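Local coordinates for protein uncharacterized N-acetyltransferase D2E76_00625 (Mycobacteroides abscessus, PDB 6YCA) that binds acetyl coenzyme A and probably transfers its acetyl group to amines, as a GCN5-related N-acetyltransferase of the Eis type that cannot modify aminoglycosides, at residues 24-29 with 65-71; 330-336 with 360-366; 377-381 with 399-403. One frame throughout, in Å; residues are numbered along the deposited sequence.

Contact 1 of 3, residues 24-29 with 65-71; sequences TDIRFL and RYLGAFV. With SO4 (sulfate ion), chain H.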
ATOM      1  N   THR A  24      19.165  47.379   2.395  1.00 49.65           N
ATOM      2  CA  THR A  24      19.611  46.023   2.706  1.00 58.49           C
ATOM      3  C   THR A  24      21.140  45.903   2.668  1.00 66.51           C
ATOM      4  O   THR A  24      21.780  46.268   1.682  1.00 75.26           O
ATOM      5  CB  THR A  24      18.992  44.996   1.746  1.00 57.38           C
ATOM      6  OG1 THR A  24      17.566  45.046   1.855  1.00 60.80           O
ATOM      7  CG2 THR A  24      19.479  43.589   2.078  1.00 50.16           C
ATOM      8  N   ASP A  25      21.715  45.392   3.754  1.00 58.77           N
ATOM      9  CA  ASP A  25      23.159  45.294   3.925  1.00 52.70           C
ATOM     10  C   ASP A  25      23.574  43.830   4.003  1.00 54.49           C
ATOM     11  O   ASP A  25      22.929  43.033   4.696  1.00 58.81           O
ATOM     12  CB  ASP A  25      23.591  46.037   5.192  1.00 48.62           C
ATOM     13  CG  ASP A  25      25.096  46.084   5.359  1.00 52.59           C
ATOM     14  OD1 ASP A  25      25.816  45.910   4.351  1.00 54.32           O
ATOM     15  OD2 ASP A  25      25.558  46.293   6.501  1.00 54.71           O
ATOM     16  N   ILE A  26      24.632  43.474   3.276  1.00 48.45           N
ATOM     17  CA  ILE A  26      25.182  42.121   3.266  1.00 40.49           C
ATOM     18  C   ILE A  26      26.584  42.197   3.857  1.00 44.39           C
ATOM     19  O   ILE A  26      27.506  42.708   3.212  1.00 56.51           O
ATOM     20  CB  ILE A  26      25.232  41.534   1.850  1.00 38.56           C
ATOM     21  CG1 ILE A  26      23.841  41.553   1.208  1.00 39.97           C
ATOM     22  CG2 ILE A  26      25.807  40.125   1.883  1.00 35.67           C
ATOM     23  CD1 ILE A  26      22.915  40.491   1.730  1.00 42.40           C
ATOM     24  N   ARG A  27      26.753  41.682   5.073  1.00 41.10           N
ATOM     25  CA  ARG A  27      28.054  41.691   5.729  1.00 44.18           C
ATOM     26  C   ARG A  27      28.271  40.380   6.476  1.00 43.06           C
ATOM     27  O   ARG A  27      27.329  39.636   6.754  1.00 40.86           O
ATOM     28  CB  ARG A  27      28.197  42.880   6.688  1.00 41.53           C
ATOM     29  CG  ARG A  27      27.087  42.971   7.723  1.00 41.85           C
ATOM     30  CD  ARG A  27      27.402  44.018   8.776  1.00 53.72           C
ATOM     31  NE  ARG A  27      26.280  44.241   9.685  1.00 58.03           N
ATOM     32  CZ  ARG A  27      26.026  43.493  10.755  1.00 58.33           C
ATOM     33  NH1 ARG A  27      26.805  42.459  11.046  1.00 55.81           N
ATOM     34  NH2 ARG A  27      24.986  43.774  11.530  1.00 45.92           N
ATOM     35  N   PHE A  28      29.532  40.114   6.813  1.00 44.24           N
ATOM     36  CA  PHE A  28      29.864  38.927   7.590  1.00 41.36           C
ATOM     37  C   PHE A  28      29.467  39.119   9.044  1.00 47.69           C
ATOM     38  O   PHE A  28      29.629  40.203   9.612  1.00 58.74           O
ATOM     39  CB  PHE A  28      31.366  38.656   7.518  1.00 38.68           C
ATOM     40  CG  PHE A  28      31.785  37.898   6.298  1.00 37.91           C
ATOM     41  CD1 PHE A  28      31.533  36.539   6.194  1.00 40.05           C
ATOM     42  CD2 PHE A  28      32.435  38.539   5.256  1.00 39.44           C
ATOM     43  CE1 PHE A  28      31.915  35.832   5.069  1.00 40.58           C
ATOM     44  CE2 PHE A  28      32.820  37.840   4.128  1.00 43.25           C
ATOM     45  CZ  PHE A  28      32.560  36.484   4.032  1.00 41.80           C
ATOM     46  N   LEU A  29      28.950  38.058   9.653  1.00 44.19           N
ATOM     47  CA  LEU A  29      28.617  38.121  11.067  1.00 47.54           C
ATOM     48  C   LEU A  29      29.892  38.137  11.897  1.00 50.72           C
ATOM     49  O   LEU A  29      30.892  37.509  11.535  1.00 54.99           O
ATOM     50  CB  LEU A  29      27.777  36.908  11.442  1.00 44.01           C
ATOM     51  CG  LEU A  29      26.611  36.669  10.489  1.00 40.83           C
ATOM     52  CD1 LEU A  29      25.834  35.451  10.919  1.00 37.75           C
ATOM     53  CD2 LEU A  29      25.716  37.895  10.437  1.00 43.29           C
ATOM     54  N   ARG A  65      33.120  33.128   8.179  1.00 33.69           N
ATOM     55  CA  ARG A  65      32.723  32.674   6.859  1.00 32.53           C
ATOM     56  C   ARG A  65      31.219  32.780   6.688  1.00 28.81           C
ATOM     57  O   ARG A  65      30.687  32.331   5.668  1.00 27.08           O
ATOM     58  CB  ARG A  65      33.152  31.216   6.667  1.00 38.11           C
ATOM     59  CG  ARG A  65      34.625  31.009   6.358  1.00 42.43           C
ATOM     60  CD  ARG A  65      34.884  29.556   5.992  1.00 41.65           C
ATOM     61  NE  ARG A  65      35.996  29.402   5.059  1.00 44.02           N
ATOM     62  CZ  ARG A  65      35.852  29.245   3.748  1.00 41.41           C
ATOM     63  NH1 ARG A  65      34.639  29.225   3.209  1.00 35.51           N
ATOM     64  NH2 ARG A  65      36.919  29.109   2.976  1.00 41.99           N
ATOM     65  N   TYR A  66      30.525  33.366   7.655  1.00 30.00           N
ATOM     66  CA  TYR A  66      29.075  33.405   7.661  1.00 29.25           C
ATOM     67  C   TYR A  66      28.639  34.803   7.252  1.00 36.48           C
ATOM     68  O   TYR A  66      28.917  35.781   7.955  1.00 45.66           O
ATOM     69  CB  TYR A  66      28.553  33.050   9.055  1.00 30.23           C
ATOM     70  CG  TYR A  66      27.172  32.435   9.063  1.00 32.43           C
ATOM     71  CD1 TYR A  66      26.152  32.947   8.275  1.00 30.71           C
ATOM     72  CD2 TYR A  66      26.904  31.303   9.824  1.00 33.09           C
ATOM     73  CE1 TYR A  66      24.896  32.378   8.277  1.00 29.95           C
ATOM     74  CE2 TYR A  66      25.650  30.720   9.826  1.00 29.89           C
ATOM     75  CZ  TYR A  66      24.653  31.262   9.051  1.00 29.55           C
ATOM     76  OH  TYR A  66      23.400  30.693   9.047  1.00 30.95           O
ATOM     77  N   LEU A  67      27.958  34.887   6.118  1.00 34.12           N
ATOM     78  CA  LEU A  67      27.428  36.142   5.625  1.00 35.51           C
ATOM     79  C   LEU A  67      25.995  36.289   6.107  1.00 38.57           C
ATOM     80  O   LEU A  67      25.258  35.305   6.216  1.00 39.80           O
ATOM     81  CB  LEU A  67      27.450  36.166   4.099  1.00 34.58           C
ATOM     82  CG  LEU A  67      28.764  36.532   3.423  1.00 40.01           C
ATOM     83  CD1 LEU A  67      28.730  36.114   1.970  1.00 40.07           C
ATOM     84  CD2 LEU A  67      28.983  38.026   3.543  1.00 48.71           C
ATOM     85  N   GLY A  68      25.610  37.522   6.399  1.00 38.56           N
ATOM     86  CA  GLY A  68      24.272  37.803   6.868  1.00 31.71           C
ATOM     87  C   GLY A  68      23.626  38.867   6.009  1.00 32.41           C
ATOM     88  O   GLY A  68      24.289  39.749   5.466  1.00 33.56           O
ATOM     89  N   ALA A  69      22.312  38.761   5.885  1.00 33.92           N
ATOM     90  CA  ALA A  69      21.508  39.719   5.143  1.00 36.92           C
ATOM     91  C   ALA A  69      20.655  40.468   6.153  1.00 44.68           C
ATOM     92  O   ALA A  69      19.828  39.860   6.843  1.00 53.28           O
ATOM     93  CB  ALA A  69      20.621  39.006   4.125  1.00 31.29           C
ATOM     94  N   PHE A  70      20.866  41.776   6.250  1.00 41.36           N
ATOM     95  CA  PHE A  70      20.192  42.615   7.231  1.00 40.75           C
ATOM     96  C   PHE A  70      19.280  43.581   6.491  1.00 39.61           C
ATOM     97  O   PHE A  70      19.735  44.300   5.596  1.00 40.58           O
ATOM     98  CB  PHE A  70      21.209  43.404   8.059  1.00 47.55           C
ATOM     99  CG  PHE A  70      22.147  42.546   8.868  1.00 47.83           C
ATOM    100  CD1 PHE A  70      23.264  41.965   8.282  1.00 47.45           C
ATOM    101  CD2 PHE A  70      21.930  42.349  10.223  1.00 44.42           C
ATOM    102  CE1 PHE A  70      24.131  41.184   9.027  1.00 43.19           C
ATOM    103  CE2 PHE A  70      22.792  41.569  10.974  1.00 40.54           C
ATOM    104  CZ  PHE A  70      23.893  40.985  10.375  1.00 39.58           C
ATOM    105  N   VAL A  71      17.999  43.587   6.851  1.00 39.75           N
ATOM    106  CA  VAL A  71      17.054  44.600   6.391  1.00 48.80           C
ATOM    107  C   VAL A  71      16.537  45.353   7.610  1.00 51.83           C
ATOM    108  O   VAL A  71      16.002  44.745   8.547  1.00 52.57           O
ATOM    109  CB  VAL A  71      15.920  44.025   5.522  1.00 44.16           C
ATOM    110  CG1 VAL A  71      16.500  43.260   4.340  1.00 42.74           C
ATOM    111  CG2 VAL A  71      14.969  43.144   6.322  1.00 41.91           C
TER
HETATM  112  S   SO4 H 502      32.026  42.922   5.597  1.00 62.19           S
HETATM  113  O1  SO4 H 502      33.403  42.639   5.200  1.00 64.16           O
HETATM  114  O2  SO4 H 502      31.533  41.820   6.417  1.00 62.40           O
HETATM  115  O3  SO4 H 502      31.976  44.157   6.374  1.00 60.01           O
HETATM  116  O4  SO4 H 502      31.188  43.064   4.408  1.00 62.35           O

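Contact 2 of 3, residues 330-336 with 360-366; sequences VVIEVQD and PDISVDV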
ATOM      1  N   VAL A 330      42.417  21.217 -26.752  1.00 42.40           N
ATOM      2  CA  VAL A 330      41.116  21.726 -27.158  1.00 42.41           C
ATOM      3  C   VAL A 330      40.925  23.091 -26.510  1.00 45.14           C
ATOM      4  O   VAL A 330      41.293  23.290 -25.346  1.00 48.38           O
ATOM      5  CB  VAL A 330      40.001  20.755 -26.717  1.00 39.65           C
ATOM      6  CG1 VAL A 330      38.631  21.350 -26.976  1.00 46.47           C
ATOM      7  CG2 VAL A 330      40.154  19.424 -27.427  1.00 40.30           C
ATOM      8  N   VAL A 331      40.361  24.034 -27.260  1.00 44.33           N
ATOM      9  CA  VAL A 331      40.115  25.384 -26.767  1.00 44.10           C
ATOM     10  C   VAL A 331      38.645  25.497 -26.388  1.00 45.37           C
ATOM     11  O   VAL A 331      37.761  25.280 -27.225  1.00 48.34           O
ATOM     12  CB  VAL A 331      40.508  26.448 -27.801  1.00 44.26           C
ATOM     13  CG1 VAL A 331      40.236  27.838 -27.243  1.00 43.68           C
ATOM     14  CG2 VAL A 331      41.970  26.291 -28.185  1.00 45.82           C
ATOM     15  N   ILE A 332      38.386  25.823 -25.125  1.00 43.68           N
ATOM     16  CA  ILE A 332      37.034  25.925 -24.583  1.00 40.71           C
ATOM     17  C   ILE A 332      36.748  27.385 -24.263  1.00 39.62           C
ATOM     18  O   ILE A 332      37.477  28.010 -23.484  1.00 45.84           O
ATOM     19  CB  ILE A 332      36.863  25.049 -23.333  1.00 34.98           C
ATOM     20  CG1 ILE A 332      37.235  23.600 -23.645  1.00 34.87           C
ATOM     21  CG2 ILE A 332      35.447  25.143 -22.815  1.00 33.49           C
ATOM     22  CD1 ILE A 332      37.170  22.684 -22.446  1.00 33.22           C
ATOM     23  N   GLU A 333      35.688  27.930 -24.854  1.00 37.23           N
ATOM     24  CA  GLU A 333      35.231  29.272 -24.513  1.00 42.33           C
ATOM     25  C   GLU A 333      34.167  29.156 -23.426  1.00 42.26           C
ATOM     26  O   GLU A 333      33.112  28.547 -23.640  1.00 39.13           O
ATOM     27  CB  GLU A 333      34.681  29.997 -25.742  1.00 46.25           C
ATOM     28  CG  GLU A 333      34.282  31.449 -25.475  1.00 49.59           C
ATOM     29  CD  GLU A 333      33.775  32.170 -26.715  1.00 55.41           C
ATOM     30  OE1 GLU A 333      33.926  31.632 -27.829  1.00 59.33           O
ATOM     31  OE2 GLU A 333      33.217  33.278 -26.577  1.00 57.50           O
ATOM     32  N   VAL A 334      34.446  29.742 -22.264  1.00 41.49           N
ATOM     33  CA  VAL A 334      33.590  29.631 -21.090  1.00 37.61           C
ATOM     34  C   VAL A 334      32.868  30.954 -20.882  1.00 37.01           C
ATOM     35  O   VAL A 334      33.484  32.025 -20.968  1.00 36.89           O
ATOM     36  CB  VAL A 334      34.412  29.253 -19.847  1.00 34.74           C
ATOM     37  CG1 VAL A 334      33.501  29.064 -18.640  1.00 31.40           C
ATOM     38  CG2 VAL A 334      35.234  28.002 -20.123  1.00 32.76           C
ATOM     39  N   GLN A 335      31.565  30.879 -20.618  1.00 33.19           N
ATOM     40  CA  GLN A 335      30.755  32.042 -20.288  1.00 36.46           C
ATOM     41  C   GLN A 335      30.438  32.033 -18.800  1.00 39.23           C
ATOM     42  O   GLN A 335      29.948  31.029 -18.273  1.00 43.31           O
ATOM     43  CB  GLN A 335      29.464  32.077 -21.103  1.00 44.53           C
ATOM     44  CG  GLN A 335      28.563  33.243 -20.740  1.00 53.17           C
ATOM     45  CD  GLN A 335      27.495  33.497 -21.782  1.00 63.83           C
ATOM     46  OE1 GLN A 335      27.765  34.087 -22.832  1.00 71.61           O
ATOM     47  NE2 GLN A 335      26.272  33.054 -21.500  1.00 62.38           N
ATOM     48  N   ASP A 336      30.702  33.153 -18.132  1.00 41.42           N
ATOM     49  CA  ASP A 336      30.487  33.275 -16.695  1.00 40.01           C
ATOM     50  C   ASP A 336      29.995  34.682 -16.406  1.00 42.05           C
ATOM     51  O   ASP A 336      30.727  35.651 -16.618  1.00 51.60           O
ATOM     52  CB  ASP A 336      31.784  32.990 -15.933  1.00 39.74           C
ATOM     53  CG  ASP A 336      31.546  32.683 -14.471  1.00 41.06           C
ATOM     54  OD1 ASP A 336      30.547  33.179 -13.908  1.00 41.86           O
ATOM     55  OD2 ASP A 336      32.352  31.925 -13.890  1.00 41.12           O
ATOM     56  N   PRO A 360      37.728  29.086 -30.592  1.00 52.45           N
ATOM     57  CA  PRO A 360      37.448  27.966 -29.690  1.00 47.06           C
ATOM     58  C   PRO A 360      36.901  26.757 -30.431  1.00 47.39           C
ATOM     59  O   PRO A 360      36.308  26.857 -31.507  1.00 53.41           O
ATOM     60  CB  PRO A 360      36.398  28.538 -28.736  1.00 44.15           C
ATOM     61  CG  PRO A 360      35.703  29.575 -29.549  1.00 44.86           C
ATOM     62  CD  PRO A 360      36.755  30.181 -30.431  1.00 47.30           C
ATOM     63  N   ASP A 361      37.113  25.594 -29.824  1.00 44.06           N
ATOM     64  CA  ASP A 361      36.501  24.359 -30.292  1.00 44.25           C
ATOM     65  C   ASP A 361      35.155  24.095 -29.638  1.00 44.25           C
ATOM     66  O   ASP A 361      34.333  23.369 -30.206  1.00 45.75           O
ATOM     67  CB  ASP A 361      37.424  23.168 -30.011  1.00 43.87           C
ATOM     68  CG  ASP A 361      38.689  23.201 -30.841  1.00 50.39           C
ATOM     69  OD1 ASP A 361      38.596  23.490 -32.055  1.00 53.36           O
ATOM     70  OD2 ASP A 361      39.776  22.947 -30.279  1.00 52.76           O
ATOM     71  N   ILE A 362      34.921  24.652 -28.452  1.00 44.56           N
ATOM     72  CA  ILE A 362      33.716  24.366 -27.679  1.00 42.83           C
ATOM     73  C   ILE A 362      33.316  25.616 -26.906  1.00 43.65           C
ATOM     74  O   ILE A 362      34.172  26.336 -26.383  1.00 44.05           O
ATOM     75  CB  ILE A 362      33.972  23.170 -26.734  1.00 40.91           C
ATOM     76  CG1 ILE A 362      33.884  21.858 -27.505  1.00 36.32           C
ATOM     77  CG2 ILE A 362      32.992  23.159 -25.573  1.00 43.24           C
ATOM     78  CD1 ILE A 362      34.225  20.682 -26.678  1.00 35.50           C
ATOM     79  N   SER A 363      32.011  25.878 -26.840  1.00 35.87           N
ATOM     80  CA  SER A 363      31.460  26.970 -26.046  1.00 37.28           C
ATOM     81  C   SER A 363      30.491  26.378 -25.034  1.00 33.53           C
ATOM     82  O   SER A 363      29.656  25.541 -25.388  1.00 33.09           O
ATOM     83  CB  SER A 363      30.736  27.996 -26.924  1.00 43.93           C
ATOM     84  OG  SER A 363      31.647  28.741 -27.718  1.00 51.60           O
ATOM     85  N   VAL A 364      30.630  26.781 -23.772  1.00 33.29           N
ATOM     86  CA  VAL A 364      29.806  26.239 -22.698  1.00 31.02           C
ATOM     87  C   VAL A 364      29.761  27.280 -21.588  1.00 38.76           C
ATOM     88  O   VAL A 364      30.712  28.045 -21.399  1.00 46.20           O
ATOM     89  CB  VAL A 364      30.388  24.881 -22.223  1.00 30.08           C
ATOM     90  CG1 VAL A 364      31.904  24.907 -22.285  1.00 30.81           C
ATOM     91  CG2 VAL A 364      29.904  24.497 -20.851  1.00 33.07           C
ATOM     92  N   ASP A 365      28.650  27.317 -20.853  1.00 39.74           N
ATOM     93  CA  ASP A 365      28.566  28.161 -19.668  1.00 39.65           C
ATOM     94  C   ASP A 365      29.214  27.475 -18.467  1.00 32.32           C
ATOM     95  O   ASP A 365      29.347  26.250 -18.414  1.00 27.64           O
ATOM     96  CB  ASP A 365      27.113  28.539 -19.362  1.00 47.59           C
ATOM     97  CG  ASP A 365      26.259  27.341 -18.985  1.00 52.39           C
ATOM     98  OD1 ASP A 365      26.567  26.220 -19.438  1.00 55.04           O
ATOM     99  OD2 ASP A 365      25.264  27.526 -18.254  1.00 53.09           O
ATOM    100  N   VAL A 366      29.594  28.291 -17.478  1.00 33.43           N
ATOM    101  CA  VAL A 366      30.384  27.794 -16.353  1.00 32.64           C
ATOM    102  C   VAL A 366      29.640  26.719 -15.568  1.00 34.76           C
ATOM    103  O   VAL A 366      30.265  25.831 -14.974  1.00 36.33           O
ATOM    104  CB  VAL A 366      30.869  28.961 -15.466  1.00 32.10           C
ATOM    105  CG1 VAL A 366      29.700  29.617 -14.745  1.00 30.51           C
ATOM    106  CG2 VAL A 366      31.926  28.484 -14.474  1.00 32.40           C
TER

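Contact 3 of 3, residues 377-381 with 399-403; sequences NTWTR and ADALF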
ATOM      1  N   ASN A 377      29.884  13.739 -16.112  1.00 21.20           N
ATOM      2  CA  ASN A 377      29.141  13.941 -17.346  1.00 21.85           C
ATOM      3  C   ASN A 377      30.145  14.061 -18.478  1.00 23.05           C
ATOM      4  O   ASN A 377      31.310  14.409 -18.267  1.00 24.84           O
ATOM      5  CB  ASN A 377      28.282  15.208 -17.297  1.00 21.85           C
ATOM      6  CG  ASN A 377      27.168  15.120 -16.278  1.00 24.26           C
ATOM      7  OD1 ASN A 377      26.049  14.707 -16.590  1.00 26.04           O
ATOM      8  ND2 ASN A 377      27.469  15.513 -15.047  1.00 25.42           N
ATOM      9  N   THR A 378      29.684  13.777 -19.686  1.00 23.82           N
ATOM     10  CA  THR A 378      30.528  13.896 -20.861  1.00 26.52           C
ATOM     11  C   THR A 378      30.038  15.037 -21.739  1.00 27.49           C
ATOM     12  O   THR A 378      28.909  15.517 -21.606  1.00 30.24           O
ATOM     13  CB  THR A 378      30.556  12.590 -21.662  1.00 31.62           C
ATOM     14  OG1 THR A 378      29.234  12.273 -22.117  1.00 35.32           O
ATOM     15  CG2 THR A 378      31.081  11.460 -20.801  1.00 25.11           C
ATOM     16  N   TRP A 379      30.910  15.467 -22.648  1.00 28.90           N
ATOM     17  CA  TRP A 379      30.549  16.553 -23.545  1.00 31.25           C
ATOM     18  C   TRP A 379      29.459  16.132 -24.523  1.00 33.39           C
ATOM     19  O   TRP A 379      28.622  16.958 -24.902  1.00 37.82           O
ATOM     20  CB  TRP A 379      31.786  17.042 -24.293  1.00 34.45           C
ATOM     21  CG  TRP A 379      32.798  17.679 -23.400  1.00 36.94           C
ATOM     22  CD1 TRP A 379      33.936  17.105 -22.910  1.00 37.93           C
ATOM     23  CD2 TRP A 379      32.769  19.016 -22.886  1.00 38.92           C
ATOM     24  NE1 TRP A 379      34.618  18.002 -22.122  1.00 38.26           N
ATOM     25  CE2 TRP A 379      33.923  19.184 -22.090  1.00 37.51           C
ATOM     26  CE3 TRP A 379      31.880  20.089 -23.021  1.00 37.81           C
ATOM     27  CZ2 TRP A 379      34.211  20.379 -21.432  1.00 34.03           C
ATOM     28  CZ3 TRP A 379      32.167  21.275 -22.364  1.00 36.93           C
ATOM     29  CH2 TRP A 379      33.323  21.410 -21.581  1.00 35.97           C
ATOM     30  N   THR A 380      29.437  14.857 -24.922  1.00 28.93           N
ATOM     31  CA  THR A 380      28.434  14.411 -25.885  1.00 29.57           C
ATOM     32  C   THR A 380      27.035  14.529 -25.311  1.00 32.81           C
ATOM     33  O   THR A 380      26.116  15.002 -25.988  1.00 38.99           O
ATOM     34  CB  THR A 380      28.695  12.967 -26.305  1.00 32.49           C
ATOM     35  OG1 THR A 380      30.069  12.813 -26.678  1.00 44.19           O
ATOM     36  CG2 THR A 380      27.811  12.603 -27.485  1.00 31.09           C
ATOM     37  N   ARG A 381      26.848  14.107 -24.063  1.00 35.55           N
ATOM     38  CA  ARG A 381      25.504  14.135 -23.500  1.00 34.96           C
ATOM     39  C   ARG A 381      25.056  15.553 -23.186  1.00 35.35           C
ATOM     40  O   ARG A 381      23.879  15.882 -23.366  1.00 42.97           O
ATOM     41  CB  ARG A 381      25.407  13.210 -22.293  1.00 30.32           C
ATOM     42  CG  ARG A 381      25.549  11.741 -22.661  1.00 27.18           C
ATOM     43  CD  ARG A 381      24.492  11.328 -23.669  1.00 28.40           C
ATOM     44  NE  ARG A 381      24.483   9.886 -23.892  1.00 34.86           N
ATOM     45  CZ  ARG A 381      23.779   9.283 -24.845  1.00 40.24           C
ATOM     46  NH1 ARG A 381      23.025  10.002 -25.668  1.00 43.31           N
ATOM     47  NH2 ARG A 381      23.831   7.963 -24.979  1.00 40.61           N
ATOM     48  N   ALA A 399      37.303  16.480 -27.071  1.00 36.57           N
ATOM     49  CA  ALA A 399      37.188  16.946 -25.698  1.00 34.88           C
ATOM     50  C   ALA A 399      36.879  15.790 -24.761  1.00 35.95           C
ATOM     51  O   ALA A 399      37.445  15.701 -23.664  1.00 36.41           O
ATOM     52  CB  ALA A 399      36.103  18.011 -25.589  1.00 34.13           C
ATOM     53  N   ASP A 400      35.978  14.894 -25.180  1.00 37.14           N
ATOM     54  CA  ASP A 400      35.659  13.726 -24.364  1.00 40.37           C
ATOM     55  C   ASP A 400      36.858  12.798 -24.206  1.00 40.14           C
ATOM     56  O   ASP A 400      37.011  12.158 -23.156  1.00 36.50           O
ATOM     57  CB  ASP A 400      34.457  12.971 -24.939  1.00 41.68           C
ATOM     58  CG  ASP A 400      33.127  13.571 -24.511  1.00 39.99           C
ATOM     59  OD1 ASP A 400      33.044  14.087 -23.377  1.00 37.29           O
ATOM     60  OD2 ASP A 400      32.158  13.498 -25.297  1.00 41.04           O
ATOM     61  N   ALA A 401      37.717  12.711 -25.227  1.00 38.73           N
ATOM     62  CA  ALA A 401      38.924  11.903 -25.105  1.00 40.06           C
ATOM     63  C   ALA A 401      39.845  12.456 -24.024  1.00 42.37           C
ATOM     64  O   ALA A 401      40.477  11.693 -23.282  1.00 43.22           O
ATOM     65  CB  ALA A 401      39.644  11.820 -26.449  1.00 37.52           C
ATOM     66  N   LEU A 402      39.919  13.786 -23.913  1.00 40.40           N
ATOM     67  CA  LEU A 402      40.775  14.414 -22.912  1.00 35.90           C
ATOM     68  C   LEU A 402      40.197  14.258 -21.512  1.00 38.13           C
ATOM     69  O   LEU A 402      40.915  13.906 -20.569  1.00 47.23           O
ATOM     70  CB  LEU A 402      40.948  15.897 -23.239  1.00 35.34           C
ATOM     71  CG  LEU A 402      41.929  16.260 -24.352  1.00 41.05           C
ATOM     72  CD1 LEU A 402      41.887  17.754 -24.641  1.00 38.29           C
ATOM     73  CD2 LEU A 402      43.340  15.813 -23.997  1.00 43.77           C
ATOM     74  N   PHE A 403      38.898  14.523 -21.358  1.00 32.97           N
ATOM     75  CA  PHE A 403      38.258  14.613 -20.050  1.00 32.09           C
ATOM     76  C   PHE A 403      37.812  13.272 -19.476  1.00 33.28           C
ATOM     77  O   PHE A 403      37.387  13.235 -18.316  1.00 33.90           O
ATOM     78  CB  PHE A 403      37.055  15.560 -20.116  1.00 31.42           C
ATOM     79  CG  PHE A 403      37.423  17.015 -20.138  1.00 30.10           C
ATOM     80  CD1 PHE A 403      38.024  17.578 -21.251  1.00 30.96           C
ATOM     81  CD2 PHE A 403      37.153  17.826 -19.045  1.00 29.79           C
ATOM     82  CE1 PHE A 403      38.359  18.916 -21.272  1.00 31.65           C
ATOM     83  CE2 PHE A 403      37.484  19.170 -19.060  1.00 29.06           C
ATOM     84  CZ  PHE A 403      38.086  19.717 -20.175  1.00 30.69           C
TER

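Contact 1 of 3, residues 24-29 with 65-71
Arg-27 lays its guanidinium flat over the ring of Phe-70, CZ standing 3.6 Å from the ring centroid with the two planes 23° apart. The cation-pi stack is displaced toward the ring's rim, where NH2 comes closest. CG of Arg-27 lies between the backbone N and the carbonyl carbon (chi1 54°), and from there the chain runs extended to NE, crossing Phe-70 at about a right angle, with CG near CE1 of that ring. Glu-34 pairs with NH1 and so helps hold the guanidinium in place. Gly-68, which has no side chain, leaves a hollow on this same face, and Leu-29 fills it: its CD2 rests 3.9 Å from Gly-68 CA and 3.6 Å from Phe-70 CZ, while its other methyl, CD1, sits over one face of the Tyr-66 ring. Helix 32-46 packs against Leu-29 and Tyr-66. A second bump is Leu-67 CD2, centred over the Phe-28 ring in a CH-pi contact 3.7 Å from its centroid. Ile-26 and Ala-69 share the other face of the pair, with Ile-26 CD1 set 3.6 Å from Ala-69 CB. Between the backbones, Asp-25 with Phe-70 and Arg-27 with Gly-68 form antiparallel hydrogen-bonded pairs, and Leu-29 N adds a bond to Tyr-66 O at 2.8 Å. Phe-28 N instead donates to O2 of a sulfate, at 2.7 Å; Arg-120 also binds this ion, which probably came from the crystallisation liquor. Such an antiparallel pair, its strands joined through helices and one of them at the margin of the sheet, is the N-terminal opening of the GNAT fold.

Contact 2 of 3, residues 330-336 with 360-366
Glu-333 and Pro-360 run side by side, pointing the same way, across one face of a parallel strand pair. At its root, Glu-333 CB lies 3.7 Å from Pro-360 CB and nearly as close to the carbonyl oxygen of Ile-362. CG stands opposite the backbone N (chi1 -176°), and the chain stays extended, which carries the carboxylate along the proline ring. At the tip, Glu-333 OE1 meets Pro-360 CG at 3.2 Å and forms a weak, long ion pair with Arg-345 on the neighbouring strand 344-348. The same OE1 comes 3.7 Å from Ser-363 OG, too far to count as a bond. Beneath it the backbone bonds alternate: Glu-333 N donates to Ile-362 O, Glu-333 O accepts from Val-364 N, and Gln-335 continues the pattern with Val-364 O and Val-366 N. At the start of the pair Val-331 O is gripped twice, by Asp-361 N at 2.7 Å and by Ile-362 N at 3.2 Å. Asp-361 OD2 answers by taking Val-331 N at 3.3 Å on its anti side, 33° out of the carboxylate plane. The opposite face is apolar: Ile-332 CG2 touches Val-364 CG1 at 3.6 Å, and Trp-379 packs on both residues. Asp-365, at the N-cap of helix 366-373, leads its carboxylate away from the partner strand; OD1 makes a weak bond to Ala-368 N and OD2 a salt bridge to Arg-144. Strands 330-335 and 362-365 thus form the parallel pair at the middle of the mixed sheet of the sterol-carrier-protein-like domain, with one strand leading straight into helix 366-373.

Contact 3 of 3, residues 377-381 with 399-403
Trp-379 and Asp-400 both carry CG beside the backbone N (chi1 -66° and -83°), which sends the indole toward helix 395-403 and the carboxylate back to the first turn of helix 379-384. The result is a helix N-terminus held from outside by an aspartate of a second helix, within the sterol-carrier-protein-like domain. Thr-378 occupies the N-cap position, and its OG1 bonds to Gly-406 of the second subunit. The carboxylate of Asp-400 takes the first two amides of helix 379-384, those of Trp-379 and Thr-380, the second only weakly. OD1 uses its syn lone pair to accept from Trp-379 N at 2.6 Å. OD2 takes the hydroxyl of Thr-380 through OG1, also at 2.6 Å and nearly in line with the C-O bond, with Thr-380 N at 3.1 Å. With both oxygens engaged the carboxylate cannot readily rotate, and the positive end of the helix dipole would be expected to favour its charge. The indole is buried behind this polar patch, against Ile-332, Ile-362 and Val-364 of the sheet. Ala-399 CB lies over a face of its five-membered ring, 3.8 Å from the centroid, in a CH-pi contact. Trp-379 also turns its edge to the face of Phe-403, a T-shaped pair with planes 85° apart. Trp-379 NE1 leads that edge, above the Phe-403 ring and toward its rim, 3.5 Å from Phe-403 CD1.

Contacts 2 and 3 belong to one domain and share a hydrophobic interior: the strand pair offers Ile-362 and Val-364, and of the two helices Trp-379 packs on both and Ala-399 on Ile-362, with Ile-362 CD1 3.4 Å from Ala-399 CB. Contact 1 stands apart in the first of the two acetyltransferase regions, its nearest atoms about 16 Å from contact 2. Contacts 1 and 2 are both strand pairings, but the first is antiparallel at a partly buried sheet margin, whereas the second is parallel, buried and flanked by strands on both sides. Contact 3, partly buried, trades backbone pairing for a carboxylate at a helix start and lies beside the second subunit.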